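Local structure of protein ApaG (Shewanella oneidensis, 1TZA) at residues 14-17 / 18-21. The protein is of unknown function but belongs to the ApaG family and has an all-beta fold placed in the E-set clan, with two copies in the assembly. Sequence-based numbering, arbitrary orientation.
Sequences TEYI and EQQS
Tyr16 lies lengthwise over the backbone that follows it, its ring running along the chain as far as Gln19. CG stands anti to the backbone N (chi1 172°), which sends the ring forward along the strand. One face receives the Glu18 N, 4.0 Å above the plane and displaced toward the rim, and CE1 sits 3.7 Å from Glu18 O. At the far end the hydroxyl meets Gln19: Tyr16 OH is 3.2 Å from Gln19 CB and 3.1 Å from Gln19 N, but the angle at that amide is too poor for a hydrogen bond, so the contact is one of packing.

The packing sits at a classic beta bulge, where Ile17 and Glu18 both face Leu29 of strand 28-38, and Ile17 takes phi/psi of -87/-65°, a kink in otherwise extended chain. The side chains of Ile17 and Glu18 cross at about a right angle. Phe30, Tyr28 and Pro122 pack around Tyr16. With an alanine in place of the tyrosine, the backbone of Glu18 and Gln19 is likely to lose its cover and Phe30 its ring partner.

Glu18, extended beyond CG, gives its carboxylate to the second subunit, where OE1 bonds to Ser85 OG and OE2 to Val69 N. With Gln19 O bonded to Arg49 of that subunit, the bulged strand end combines packing of a tyrosine ring on backbone within the chain with polar bonding to the second subunit.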
ATOM      1  N   THR A  14       0.364  12.057   0.173  1.00  8.62           N
ATOM      2  CA  THR A  14      -0.421  10.835   0.052  1.00  6.57           C
ATOM      3  C   THR A  14      -0.813  10.531  -1.377  1.00  7.83           C
ATOM      4  O   THR A  14      -0.682  11.374  -2.265  1.00  9.73           O
ATOM      5  CB  THR A  14      -1.710  10.925   0.867  1.00  5.26           C
ATOM      6  OG1 THR A  14      -2.518  11.981   0.336  1.00  4.08           O
ATOM      7  CG2 THR A  14      -1.405  11.190   2.325  1.00  3.26           C
ATOM      8  N   GLU A  15      -1.332   9.326  -1.584  1.00  8.66           N
ATOM      9  CA  GLU A  15      -1.721   8.891  -2.913  1.00  8.61           C
ATOM     10  C   GLU A  15      -2.791   7.800  -2.876  1.00  7.11           C
ATOM     11  O   GLU A  15      -2.718   6.861  -2.064  1.00  5.21           O
ATOM     12  CB  GLU A  15      -0.483   8.380  -3.633  1.00 11.58           C
ATOM     13  CG  GLU A  15      -0.684   8.024  -5.082  1.00 17.32           C
ATOM     14  CD  GLU A  15       0.590   7.488  -5.691  1.00 19.68           C
ATOM     15  OE1 GLU A  15       1.618   8.199  -5.625  1.00 23.68           O
ATOM     16  OE2 GLU A  15       0.570   6.361  -6.223  1.00 22.93           O
ATOM     17  N   TYR A  16      -3.795   7.932  -3.736  1.00  4.66           N
ATOM     18  CA  TYR A  16      -4.848   6.935  -3.793  1.00  4.05           C
ATOM     19  C   TYR A  16      -4.303   5.832  -4.669  1.00  4.34           C
ATOM     20  O   TYR A  16      -3.998   6.053  -5.842  1.00  4.91           O
ATOM     21  CB  TYR A  16      -6.122   7.505  -4.411  1.00  6.12           C
ATOM     22  CG  TYR A  16      -7.176   6.455  -4.678  1.00  6.09           C
ATOM     23  CD1 TYR A  16      -7.586   5.582  -3.674  1.00  5.84           C
ATOM     24  CD2 TYR A  16      -7.773   6.341  -5.934  1.00  8.38           C
ATOM     25  CE1 TYR A  16      -8.567   4.614  -3.909  1.00  6.70           C
ATOM     26  CE2 TYR A  16      -8.759   5.377  -6.182  1.00  6.61           C
ATOM     27  CZ  TYR A  16      -9.148   4.516  -5.162  1.00  6.83           C
ATOM     28  OH  TYR A  16     -10.103   3.555  -5.395  1.00  8.33           O
ATOM     29  N   ILE A  17      -4.172   4.642  -4.108  1.00  1.92           N
ATOM     30  CA  ILE A  17      -3.634   3.544  -4.880  1.00  2.94           C
ATOM     31  C   ILE A  17      -4.669   2.771  -5.684  1.00  2.66           C
ATOM     32  O   ILE A  17      -4.654   2.808  -6.912  1.00  2.16           O
ATOM     33  CB  ILE A  17      -2.855   2.579  -3.972  1.00  2.96           C
ATOM     34  CG1 ILE A  17      -1.805   3.368  -3.182  1.00  2.34           C
ATOM     35  CG2 ILE A  17      -2.187   1.501  -4.806  1.00  2.16           C
ATOM     36  CD1 ILE A  17      -0.868   4.210  -4.064  1.00  1.00           C
ATOM     37  N   GLU A  18      -5.592   2.101  -5.005  1.00  3.72           N
ATOM     38  CA  GLU A  18      -6.561   1.293  -5.727  1.00  3.99           C
ATOM     39  C   GLU A  18      -7.797   0.991  -4.903  1.00  5.51           C
ATOM     40  O   GLU A  18      -7.754   0.995  -3.670  1.00  7.46           O
ATOM     41  CB  GLU A  18      -5.869  -0.009  -6.133  1.00  2.60           C
ATOM     42  CG  GLU A  18      -6.660  -0.963  -7.005  1.00  3.67           C
ATOM     43  CD  GLU A  18      -5.868  -2.220  -7.305  1.00  2.47           C
ATOM     44  OE1 GLU A  18      -5.568  -2.980  -6.356  1.00  1.00           O
ATOM     45  OE2 GLU A  18      -5.532  -2.443  -8.484  1.00  3.51           O
ATOM     46  N   GLN A  19      -8.902   0.736  -5.591  1.00  6.65           N
ATOM     47  CA  GLN A  19     -10.152   0.395  -4.924  1.00  9.48           C
ATOM     48  C   GLN A  19     -10.078  -1.090  -4.545  1.00 10.07           C
ATOM     49  O   GLN A  19      -9.636  -1.916  -5.345  1.00 10.50           O
ATOM     50  CB  GLN A  19     -11.325   0.631  -5.875  1.00  9.84           C
ATOM     51  CG  GLN A  19     -12.673   0.830  -5.196  1.00 14.35           C
ATOM     52  CD  GLN A  19     -13.789   1.122  -6.187  1.00 15.09           C
ATOM     53  OE1 GLN A  19     -14.286   0.222  -6.871  1.00 17.44           O
ATOM     54  NE2 GLN A  19     -14.177   2.387  -6.281  1.00 15.79           N
ATOM     55  N   GLN A  20     -10.495  -1.430  -3.331  1.00  9.83           N
ATOM     56  CA  GLN A  20     -10.470  -2.823  -2.897  1.00 10.33           C
ATOM     57  C   GLN A  20     -11.871  -3.268  -2.515  1.00 11.80           C
ATOM     58  O   GLN A  20     -12.039  -4.233  -1.770  1.00 13.46           O
ATOM     59  CB  GLN A  20      -9.545  -2.996  -1.689  1.00  7.87           C
ATOM     60  CG  GLN A  20      -8.149  -2.477  -1.920  1.00  7.90           C
ATOM     61  CD  GLN A  20      -7.522  -3.064  -3.163  1.00  9.30           C
ATOM     62  OE1 GLN A  20      -6.645  -2.452  -3.778  1.00  9.47           O
ATOM     63  NE2 GLN A  20      -7.966  -4.257  -3.542  1.00  8.85           N
ATOM     64  N   SER A  21     -12.873  -2.576  -3.046  1.00 11.48           N
ATOM     65  CA  SER A  21     -14.266  -2.875  -2.728  1.00 14.83           C
ATOM     66  C   SER A  21     -14.868  -4.214  -3.175  1.00 16.29           C
ATOM     67  O   SER A  21     -14.585  -4.718  -4.260  1.00 15.64           O
ATOM     68  CB  SER A  21     -15.169  -1.752  -3.250  1.00 12.18           C
ATOM     69  OG  SER A  21     -14.997  -0.565  -2.511  1.00 13.97           O
TER